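PDB 7B9F: EccC5 from Mycobacterium xenopi RIVM700367, which probably serves as the FtsK/SpoIIIE-family ATPase component of the mycobacterial ESX-5 type VII secretion system, powering protein export across the inner membrane. Local coordinates for residues N20-S28 with M103-L114; G161-P172 with S204-L215. All coordinates share one frame; numbering follows the deposited sequence.

Contact 1 of 2, residues N20-S28 with M103-L114; sequences NIVLPTPLS and MRAQFMLMLDML
Pro-24 sits over helix 97-132 at the point where three of its side chains converge, and it is the middle of the contact. Its CB lies 3.7 Å from Phe-107 CE1 and 3.6 Å from Met-110 CE, while its CD meets Leu-114 CD1 at 3.7 Å, ring and leucine branch reaching toward each other. The other branch of Leu-114 goes to the strand: CD2 is 3.8 Å from Ile-21 CG2, the two side chains sliding past each other in opposite directions. Phe-107 carries CG anti to its backbone N (chi1 -178°), which swings the ring out toward the chain of 20-28; Thr-25 O approaches it obliquely, 3.6 Å from CE1. One turn before Phe-107, at Met-103 and Arg-104, CD1 of Leu-27 rests beside Arg-104 N and 3.8 Å from Met-103 CB. The buried side continues beyond the pair, where Pro-26 and Phe-107 also touch helix 190-202 and Arg-104 forms a salt bridge with Glu-189. The looser part is at Met-110, exposed and touching Pro-24 through its methyl end, and at exposed Val-22, which points away from the helix. Thr-25 also points away, but OG1 is hydrogen-bonded to Gln-180 O. No hydrogen bond joins the segments. An extended, proline-containing chain therefore lies along one helix face by apolar contact, while its backbone bonds at Ile-21 and Leu-23 are spent on strand 174-177.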
loop_
_atom_site.group_PDB
_atom_site.type_symbol
_atom_site.label_atom_id
_atom_site.label_comp_id
_atom_site.label_asym_id
_atom_site.label_seq_id
_atom_site.Cartn_x
_atom_site.Cartn_y
_atom_site.Cartn_z
ATOM N N ASN C 20 -34.727 -1.254 24.602
ATOM C CA ASN C 20 -34.528 -1.746 25.956
ATOM C C ASN C 20 -34.299 -3.243 25.851
ATOM O O ASN C 20 -35.191 -3.979 25.421
ATOM C CB ASN C 20 -35.732 -1.423 26.841
ATOM C CG ASN C 20 -35.482 -1.724 28.300
ATOM O OD1 ASN C 20 -34.417 -2.202 28.678
ATOM N ND2 ASN C 20 -36.472 -1.439 29.136
ATOM N N ILE C 21 -33.105 -3.689 26.226
ATOM C CA ILE C 21 -32.662 -5.060 26.012
ATOM C C ILE C 21 -32.233 -5.632 27.351
ATOM O O ILE C 21 -31.305 -5.113 27.981
ATOM C CB ILE C 21 -31.513 -5.142 25.005
ATOM C CG1 ILE C 21 -31.913 -4.495 23.685
ATOM C CG2 ILE C 21 -31.118 -6.580 24.788
ATOM C CD1 ILE C 21 -33.056 -5.189 23.005
ATOM N N VAL C 22 -32.906 -6.690 27.796
ATOM C CA VAL C 22 -32.484 -7.385 29.004
ATOM C C VAL C 22 -31.295 -8.283 28.693
ATOM O O VAL C 22 -31.251 -8.953 27.654
ATOM C CB VAL C 22 -33.654 -8.172 29.610
ATOM C CG1 VAL C 22 -34.685 -7.209 30.159
ATOM C CG2 VAL C 22 -34.302 -9.058 28.566
ATOM N N LEU C 23 -30.305 -8.271 29.577
ATOM C CA LEU C 23 -29.152 -9.133 29.426
ATOM C C LEU C 23 -29.526 -10.578 29.739
ATOM O O LEU C 23 -30.473 -10.835 30.481
ATOM C CB LEU C 23 -28.030 -8.668 30.348
ATOM C CG LEU C 23 -27.404 -7.336 29.967
ATOM C CD1 LEU C 23 -26.365 -6.927 30.987
ATOM C CD2 LEU C 23 -26.794 -7.450 28.595
ATOM N N PRO C 24 -28.797 -11.545 29.182
ATOM C CA PRO C 24 -29.094 -12.947 29.486
ATOM C C PRO C 24 -28.620 -13.342 30.873
ATOM O O PRO C 24 -27.638 -12.812 31.392
ATOM C CB PRO C 24 -28.330 -13.714 28.400
ATOM C CG PRO C 24 -27.896 -12.687 27.418
ATOM C CD PRO C 24 -27.711 -11.451 28.205
ATOM N N THR C 25 -29.329 -14.287 31.464
ATOM C CA THR C 25 -28.989 -14.763 32.797
ATOM C C THR C 25 -27.777 -15.684 32.741
ATOM O O THR C 25 -27.765 -16.633 31.953
ATOM C CB THR C 25 -30.174 -15.498 33.401
ATOM O OG1 THR C 25 -31.319 -14.638 33.402
ATOM C CG2 THR C 25 -29.863 -15.918 34.812
ATOM N N PRO C 26 -26.750 -15.441 33.548
ATOM C CA PRO C 26 -25.567 -16.303 33.528
ATOM C C PRO C 26 -25.867 -17.685 34.077
ATOM O O PRO C 26 -26.857 -17.910 34.772
ATOM C CB PRO C 26 -24.580 -15.566 34.432
ATOM C CG PRO C 26 -25.047 -14.179 34.443
ATOM C CD PRO C 26 -26.532 -14.243 34.364
ATOM N N LEU C 27 -24.980 -18.619 33.754
ATOM C CA LEU C 27 -25.158 -19.994 34.179
ATOM C C LEU C 27 -24.868 -20.138 35.667
ATOM O O LEU C 27 -24.366 -19.226 36.325
ATOM C CB LEU C 27 -24.252 -20.922 33.381
ATOM C CG LEU C 27 -24.383 -20.817 31.870
ATOM C CD1 LEU C 27 -23.451 -21.806 31.218
ATOM C CD2 LEU C 27 -25.814 -21.065 31.452
ATOM N N SER C 28 -25.201 -21.306 36.198
ATOM C CA SER C 28 -24.992 -21.621 37.600
ATOM C C SER C 28 -24.388 -23.008 37.720
ATOM O O SER C 28 -24.668 -23.883 36.901
ATOM C CB SER C 28 -26.296 -21.553 38.371
ATOM O OG SER C 28 -27.014 -20.388 38.019
ATOM N N MET C 103 -23.805 -25.305 26.981
ATOM C CA MET C 103 -24.546 -24.185 27.548
ATOM C C MET C 103 -23.746 -22.894 27.456
ATOM O O MET C 103 -24.302 -21.829 27.152
ATOM C CB MET C 103 -24.916 -24.486 28.994
ATOM C CG MET C 103 -25.958 -25.565 29.140
ATOM S SD MET C 103 -27.171 -25.166 30.403
ATOM C CE MET C 103 -26.208 -25.453 31.883
ATOM N N ARG C 104 -22.437 -22.975 27.700
ATOM C CA ARG C 104 -21.577 -21.805 27.570
ATOM C C ARG C 104 -21.569 -21.279 26.141
ATOM O O ARG C 104 -21.626 -20.066 25.917
ATOM C CB ARG C 104 -20.157 -22.146 27.999
ATOM C CG ARG C 104 -19.933 -22.207 29.479
ATOM C CD ARG C 104 -18.610 -22.881 29.738
ATOM N NE ARG C 104 -18.158 -22.716 31.109
ATOM C CZ ARG C 104 -17.266 -23.505 31.689
ATOM N NH1 ARG C 104 -16.729 -24.506 31.015
ATOM N NH2 ARG C 104 -16.908 -23.288 32.941
ATOM N N ALA C 105 -21.475 -22.181 25.164
ATOM C CA ALA C 105 -21.471 -21.766 23.766
ATOM C C ALA C 105 -22.769 -21.067 23.393
ATOM O O ALA C 105 -22.760 -20.047 22.692
ATOM C CB ALA C 105 -21.235 -22.974 22.865
ATOM N N GLN C 106 -23.901 -21.611 23.845
ATOM C CA GLN C 106 -25.186 -20.979 23.562
ATOM C C GLN C 106 -25.267 -19.593 24.183
ATOM O O GLN C 106 -25.751 -18.643 23.549
ATOM C CB GLN C 106 -26.325 -21.853 24.069
ATOM C CG GLN C 106 -26.528 -23.104 23.252
ATOM C CD GLN C 106 -27.631 -23.975 23.803
ATOM O OE1 GLN C 106 -28.352 -23.577 24.715
ATOM N NE2 GLN C 106 -27.765 -25.175 23.257
ATOM N N PHE C 107 -24.779 -19.460 25.417
ATOM C CA PHE C 107 -24.745 -18.156 26.066
ATOM C C PHE C 107 -23.897 -17.171 25.276
ATOM O O PHE C 107 -24.277 -16.007 25.100
ATOM C CB PHE C 107 -24.230 -18.305 27.493
ATOM C CG PHE C 107 -24.202 -17.024 28.259
ATOM C CD1 PHE C 107 -25.301 -16.620 28.977
ATOM C CD2 PHE C 107 -23.059 -16.253 28.309
ATOM C CE1 PHE C 107 -25.279 -15.447 29.686
ATOM C CE2 PHE C 107 -23.032 -15.086 29.023
ATOM C CZ PHE C 107 -24.141 -14.682 29.711
ATOM N N MET C 108 -22.745 -17.622 24.788
ATOM C CA MET C 108 -21.840 -16.717 24.094
ATOM C C MET C 108 -22.432 -16.262 22.767
ATOM O O MET C 108 -22.270 -15.102 22.371
ATOM C CB MET C 108 -20.497 -17.396 23.886
ATOM C CG MET C 108 -19.749 -17.517 25.178
ATOM S SD MET C 108 -19.350 -15.940 25.911
ATOM C CE MET C 108 -17.910 -16.425 26.834
ATOM N N LEU C 109 -23.132 -17.158 22.071
ATOM C CA LEU C 109 -23.799 -16.755 20.839
ATOM C C LEU C 109 -24.913 -15.754 21.102
ATOM O O LEU C 109 -25.088 -14.802 20.330
ATOM C CB LEU C 109 -24.349 -17.966 20.103
ATOM C CG LEU C 109 -23.271 -18.851 19.507
ATOM C CD1 LEU C 109 -23.910 -20.014 18.789
ATOM C CD2 LEU C 109 -22.415 -18.035 18.566
ATOM N N MET C 110 -25.686 -15.953 22.173
ATOM C CA MET C 110 -26.711 -14.970 22.518
ATOM C C MET C 110 -26.082 -13.615 22.815
ATOM O O MET C 110 -26.598 -12.561 22.408
ATOM C CB MET C 110 -27.531 -15.465 23.706
ATOM C CG MET C 110 -28.379 -16.676 23.368
ATOM S SD MET C 110 -29.120 -17.520 24.778
ATOM C CE MET C 110 -29.346 -16.161 25.913
ATOM N N LEU C 111 -24.942 -13.635 23.501
ATOM C CA LEU C 111 -24.236 -12.403 23.818
ATOM C C LEU C 111 -23.749 -11.700 22.557
ATOM O O LEU C 111 -23.810 -10.471 22.458
ATOM C CB LEU C 111 -23.076 -12.721 24.749
ATOM C CG LEU C 111 -22.492 -11.555 25.515
ATOM C CD1 LEU C 111 -23.539 -11.042 26.460
ATOM C CD2 LEU C 111 -21.281 -12.022 26.273
ATOM N N ASP C 112 -23.275 -12.465 21.573
ATOM C CA ASP C 112 -22.845 -11.864 20.312
ATOM C C ASP C 112 -24.016 -11.276 19.534
ATOM O O ASP C 112 -23.863 -10.256 18.849
ATOM C CB ASP C 112 -22.105 -12.891 19.467
ATOM C CG ASP C 112 -20.703 -13.134 19.960
ATOM O OD1 ASP C 112 -20.465 -12.958 21.170
ATOM O OD2 ASP C 112 -19.838 -13.498 19.139
ATOM N N MET C 113 -25.183 -11.919 19.601
ATOM C CA MET C 113 -26.367 -11.336 18.973
ATOM C C MET C 113 -26.704 -9.986 19.592
ATOM O O MET C 113 -26.992 -9.010 18.881
ATOM C CB MET C 113 -27.554 -12.282 19.104
ATOM C CG MET C 113 -27.417 -13.599 18.363
ATOM S SD MET C 113 -27.247 -13.449 16.576
ATOM C CE MET C 113 -25.489 -13.713 16.358
ATOM N N LEU C 114 -26.638 -9.905 20.922
ATOM C CA LEU C 114 -26.861 -8.619 21.573
ATOM C C LEU C 114 -25.799 -7.606 21.176
ATOM O O LEU C 114 -26.096 -6.417 21.023
ATOM C CB LEU C 114 -26.896 -8.780 23.083
ATOM C CG LEU C 114 -27.963 -9.716 23.619
ATOM C CD1 LEU C 114 -28.047 -9.540 25.105
ATOM C CD2 LEU C 114 -29.296 -9.420 22.974
#

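Contact 2 of 2, residues G161-P172 with S204-L215; sequences GVVRVGVGMTRP and SVVYNLPKMVSL
Lys-211 O is shared by two backbone donors of the neighbouring strand: Val-165 N at 2.9 Å, and Gly-166 N in a weak bond at 3.4 Å. This is a classic beta bulge, with Val-165 and Gly-166 both facing Lys-211, whose own N returns a bond to Gly-166 O at 2.8 Å. The Lys-211 side chain curls over to the neighbouring strand. Its CG, set by chi1, lies against Gly-168, where there is no side chain to meet it; bends at chi2 (-64°) and chi3 (-71°) then turn CD and CE so that Lys-211 NZ reaches Met-169 O at 2.9 Å, nearly in line with the C=O bond. A G1 bulge follows, with Asn-208 and Leu-209 both opposite Gly-168 and the chain turning a corner at 207-208. Beyond it the ladder resumes with Thr-170 and Val-206, where Val-206 N reaches Thr-170 O at 2.7 Å. Met-169 runs alongside Tyr-207, pointing the same way, its SD 4.5 Å from the ring centroid in an oblique Met-aromatic contact; Tyr-207 OH bonds to the backbone of another protein of the assembly. Nearer the first bulge, the extended Arg-164 crosses Pro-210, with Arg-164 NH1 4.0 Å from Pro-210 CG, while its NE forms a salt bridge with Asp-398. Val-163 and Val-165 pack on helix 227-244 at one end, while Leu-209 packs on helix 97-132 at the other. The antiparallel pair is thus joined chiefly through its backbone, and the lysine ammonium adds a bond across the strands that probably helps to hold the doubly bulged, twisted ribbon.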
loop_
_atom_site.group_PDB
_atom_site.type_symbol
_atom_site.label_atom_id
_atom_site.label_comp_id
_atom_site.label_asym_id
_atom_site.label_seq_id
_atom_site.Cartn_x
_atom_site.Cartn_y
_atom_site.Cartn_z
ATOM N N GLY C 161 -29.536 25.089 20.742
ATOM C CA GLY C 161 -28.549 25.806 21.510
ATOM C C GLY C 161 -27.201 25.168 21.569
ATOM O O GLY C 161 -26.246 25.807 22.007
ATOM N N VAL C 162 -27.074 23.938 21.102
ATOM C CA VAL C 162 -25.986 23.074 21.520
ATOM C C VAL C 162 -24.957 22.999 20.406
ATOM O O VAL C 162 -25.305 23.018 19.222
ATOM C CB VAL C 162 -26.531 21.688 21.911
ATOM C CG1 VAL C 162 -27.075 20.941 20.733
ATOM C CG2 VAL C 162 -25.517 20.920 22.629
ATOM N N VAL C 163 -23.679 23.028 20.783
ATOM C CA VAL C 163 -22.586 23.059 19.821
ATOM C C VAL C 163 -21.546 22.014 20.182
ATOM O O VAL C 163 -21.383 21.639 21.344
ATOM C CB VAL C 163 -21.932 24.451 19.718
ATOM C CG1 VAL C 163 -22.979 25.496 19.497
ATOM C CG2 VAL C 163 -21.164 24.775 20.967
ATOM N N ARG C 164 -20.848 21.534 19.165
ATOM C CA ARG C 164 -19.838 20.513 19.357
ATOM C C ARG C 164 -18.585 21.127 19.948
ATOM O O ARG C 164 -18.192 22.234 19.582
ATOM C CB ARG C 164 -19.510 19.842 18.027
ATOM C CG ARG C 164 -18.411 18.817 18.094
ATOM C CD ARG C 164 -18.128 18.256 16.736
ATOM N NE ARG C 164 -16.819 17.632 16.684
ATOM C CZ ARG C 164 -16.512 16.653 15.851
ATOM N NH1 ARG C 164 -17.424 16.196 15.011
ATOM N NH2 ARG C 164 -15.303 16.123 15.862
ATOM N N VAL C 165 -17.961 20.409 20.872
ATOM C CA VAL C 165 -16.702 20.847 21.451
ATOM C C VAL C 165 -15.593 19.823 21.271
ATOM O O VAL C 165 -14.411 20.198 21.282
ATOM C CB VAL C 165 -16.889 21.197 22.944
ATOM C CG1 VAL C 165 -17.137 19.963 23.763
ATOM C CG2 VAL C 165 -15.737 22.001 23.488
ATOM N N GLY C 166 -15.907 18.560 21.033
ATOM C CA GLY C 166 -14.873 17.566 20.849
ATOM C C GLY C 166 -15.487 16.213 20.597
ATOM O O GLY C 166 -16.639 16.114 20.178
ATOM N N VAL C 167 -14.715 15.165 20.856
ATOM C CA VAL C 167 -15.197 13.798 20.741
ATOM C C VAL C 167 -14.946 13.069 22.050
ATOM O O VAL C 167 -14.002 13.374 22.781
ATOM C CB VAL C 167 -14.536 13.051 19.570
ATOM C CG1 VAL C 167 -14.912 13.694 18.272
ATOM C CG2 VAL C 167 -13.044 13.067 19.719
ATOM N N GLY C 168 -15.802 12.103 22.351
ATOM C CA GLY C 168 -15.693 11.395 23.609
ATOM C C GLY C 168 -16.741 10.317 23.727
ATOM O O GLY C 168 -17.333 9.899 22.733
ATOM N N MET C 169 -16.963 9.867 24.956
ATOM C CA MET C 169 -17.900 8.794 25.248
ATOM C C MET C 169 -19.306 9.332 25.442
ATOM O O MET C 169 -19.498 10.479 25.843
ATOM C CB MET C 169 -17.498 8.063 26.519
ATOM C CG MET C 169 -16.225 7.314 26.422
ATOM S SD MET C 169 -15.869 6.441 27.948
ATOM C CE MET C 169 -15.381 7.807 28.989
ATOM N N THR C 170 -20.290 8.477 25.188
ATOM C CA THR C 170 -21.661 8.772 25.579
ATOM C C THR C 170 -22.411 7.461 25.734
ATOM O O THR C 170 -22.020 6.440 25.167
ATOM C CB THR C 170 -22.365 9.680 24.569
ATOM O OG1 THR C 170 -23.642 10.064 25.088
ATOM C CG2 THR C 170 -22.559 8.978 23.262
ATOM N N ARG C 171 -23.468 7.491 26.527
ATOM C CA ARG C 171 -24.203 6.252 26.710
ATOM C C ARG C 171 -25.098 5.996 25.500
ATOM O O ARG C 171 -25.613 6.940 24.900
ATOM C CB ARG C 171 -25.030 6.294 27.996
ATOM C CG ARG C 171 -26.149 7.296 28.012
ATOM C CD ARG C 171 -26.996 7.136 29.252
ATOM N NE ARG C 171 -27.952 8.225 29.400
ATOM C CZ ARG C 171 -29.115 8.291 28.762
ATOM N NH1 ARG C 171 -29.479 7.327 27.931
ATOM N NH2 ARG C 171 -29.919 9.324 28.960
ATOM N N PRO C 172 -25.269 4.749 25.099
ATOM C CA PRO C 172 -26.002 4.448 23.872
ATOM C C PRO C 172 -27.502 4.584 24.078
ATOM O O PRO C 172 -27.982 4.916 25.154
ATOM C CB PRO C 172 -25.613 3.001 23.592
ATOM C CG PRO C 172 -25.434 2.436 24.919
ATOM C CD PRO C 172 -24.792 3.517 25.738
ATOM N N SER C 204 -21.649 -0.339 27.561
ATOM C CA SER C 204 -22.487 0.666 28.188
ATOM C C SER C 204 -22.162 2.078 27.735
ATOM O O SER C 204 -22.823 3.016 28.184
ATOM C CB SER C 204 -22.365 0.588 29.706
ATOM O OG SER C 204 -21.012 0.703 30.101
ATOM N N VAL C 205 -21.142 2.259 26.896
ATOM C CA VAL C 205 -20.833 3.545 26.287
ATOM C C VAL C 205 -20.487 3.333 24.823
ATOM O O VAL C 205 -20.117 2.239 24.398
ATOM C CB VAL C 205 -19.677 4.288 26.985
ATOM C CG1 VAL C 205 -20.025 4.636 28.412
ATOM C CG2 VAL C 205 -18.470 3.424 26.988
ATOM N N VAL C 206 -20.622 4.404 24.051
ATOM C CA VAL C 206 -20.210 4.451 22.654
ATOM C C VAL C 206 -19.004 5.363 22.558
ATOM O O VAL C 206 -19.007 6.459 23.125
ATOM C CB VAL C 206 -21.339 4.951 21.745
ATOM C CG1 VAL C 206 -20.991 4.693 20.312
ATOM C CG2 VAL C 206 -22.595 4.237 22.082
ATOM N N TYR C 207 -17.983 4.921 21.843
ATOM C CA TYR C 207 -16.705 5.604 21.864
ATOM C C TYR C 207 -16.566 6.462 20.617
ATOM O O TYR C 207 -17.044 6.088 19.543
ATOM C CB TYR C 207 -15.562 4.603 21.931
ATOM C CG TYR C 207 -15.327 4.084 23.317
ATOM C CD1 TYR C 207 -14.389 4.651 24.144
ATOM C CD2 TYR C 207 -15.991 2.959 23.764
ATOM C CE1 TYR C 207 -14.169 4.162 25.405
ATOM C CE2 TYR C 207 -15.764 2.453 25.013
ATOM C CZ TYR C 207 -14.854 3.061 25.831
ATOM O OH TYR C 207 -14.627 2.558 27.086
ATOM N N ASN C 208 -15.914 7.615 20.774
ATOM C CA ASN C 208 -15.614 8.559 19.697
ATOM C C ASN C 208 -16.902 9.051 19.037
ATOM O O ASN C 208 -17.127 8.890 17.841
ATOM C CB ASN C 208 -14.655 7.934 18.674
ATOM C CG ASN C 208 -14.073 8.944 17.702
ATOM O OD1 ASN C 208 -14.577 10.046 17.533
ATOM N ND2 ASN C 208 -12.985 8.562 17.062
ATOM N N LEU C 209 -17.751 9.623 19.844
ATOM C CA LEU C 209 -18.879 10.379 19.352
ATOM C C LEU C 209 -18.732 11.838 19.750
ATOM O O LEU C 209 -18.028 12.140 20.716
ATOM C CB LEU C 209 -20.202 9.833 19.891
ATOM C CG LEU C 209 -20.632 8.502 19.308
ATOM C CD1 LEU C 209 -22.044 8.259 19.710
ATOM C CD2 LEU C 209 -20.524 8.540 17.816
ATOM N N PRO C 210 -19.334 12.765 19.005
ATOM C CA PRO C 210 -19.211 14.182 19.350
ATOM C C PRO C 210 -19.762 14.493 20.726
ATOM O O PRO C 210 -20.843 14.045 21.098
ATOM C CB PRO C 210 -20.032 14.873 18.263
ATOM C CG PRO C 210 -19.956 13.968 17.139
ATOM C CD PRO C 210 -19.995 12.600 17.704
ATOM N N LYS C 211 -19.003 15.275 21.479
ATOM C CA LYS C 211 -19.435 15.764 22.772
ATOM C C LYS C 211 -19.831 17.213 22.610
ATOM O O LYS C 211 -19.151 17.979 21.929
ATOM C CB LYS C 211 -18.342 15.634 23.817
ATOM C CG LYS C 211 -17.959 14.215 24.056
ATOM C CD LYS C 211 -19.121 13.451 24.626
ATOM C CE LYS C 211 -19.407 13.868 26.040
ATOM N NZ LYS C 211 -20.503 13.059 26.622
ATOM N N MET C 212 -20.940 17.581 23.214
ATOM C CA MET C 212 -21.549 18.858 22.942
ATOM C C MET C 212 -21.712 19.649 24.228
ATOM O O MET C 212 -21.654 19.107 25.330
ATOM C CB MET C 212 -22.893 18.667 22.260
ATOM C CG MET C 212 -22.809 18.356 20.795
ATOM S SD MET C 212 -22.734 16.593 20.493
ATOM C CE MET C 212 -24.317 16.096 21.154
ATOM N N VAL C 213 -21.889 20.952 24.073
ATOM C CA VAL C 213 -22.082 21.861 25.190
ATOM C C VAL C 213 -23.264 22.752 24.859
ATOM O O VAL C 213 -23.282 23.391 23.804
ATOM C CB VAL C 213 -20.818 22.693 25.449
ATOM C CG1 VAL C 213 -21.148 23.938 26.212
ATOM C CG2 VAL C 213 -19.810 21.873 26.207
ATOM N N SER C 214 -24.254 22.788 25.739
ATOM C CA SER C 214 -25.473 23.537 25.476
ATOM C C SER C 214 -25.314 24.965 25.963
ATOM O O SER C 214 -24.997 25.195 27.131
ATOM C CB SER C 214 -26.672 22.895 26.154
ATOM O OG SER C 214 -27.799 23.736 26.018
ATOM N N LEU C 215 -25.544 25.920 25.072
ATOM C CA LEU C 215 -25.425 27.317 25.446
ATOM C C LEU C 215 -26.587 27.790 26.296
ATOM O O LEU C 215 -26.472 28.825 26.954
ATOM C CB LEU C 215 -25.324 28.180 24.197
ATOM C CG LEU C 215 -24.100 27.948 23.323
ATOM C CD1 LEU C 215 -23.916 29.122 22.414
ATOM C CD2 LEU C 215 -22.861 27.742 24.164
#

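Overall arrangement
The centre of contact 1 lies about 34 Å from the centre of the modelled chain, that of contact 2 about 5 Å. Their centres are about 30 Å apart and their nearest atoms about 9 Å, so they do not touch. Helix 97-132 bridges the gap: one stretch carries contact 1, and farther along Met-125, Asp-126 and Arg-130 pack against Val-206 or Leu-209 of contact 2. Strand 174-177, just after Pro-172, pairs with the strand of contact 1, and helix 190-202 leads from beside Phe-107 to Ser-204. Together they link an elongated arm to the large mixed sheet.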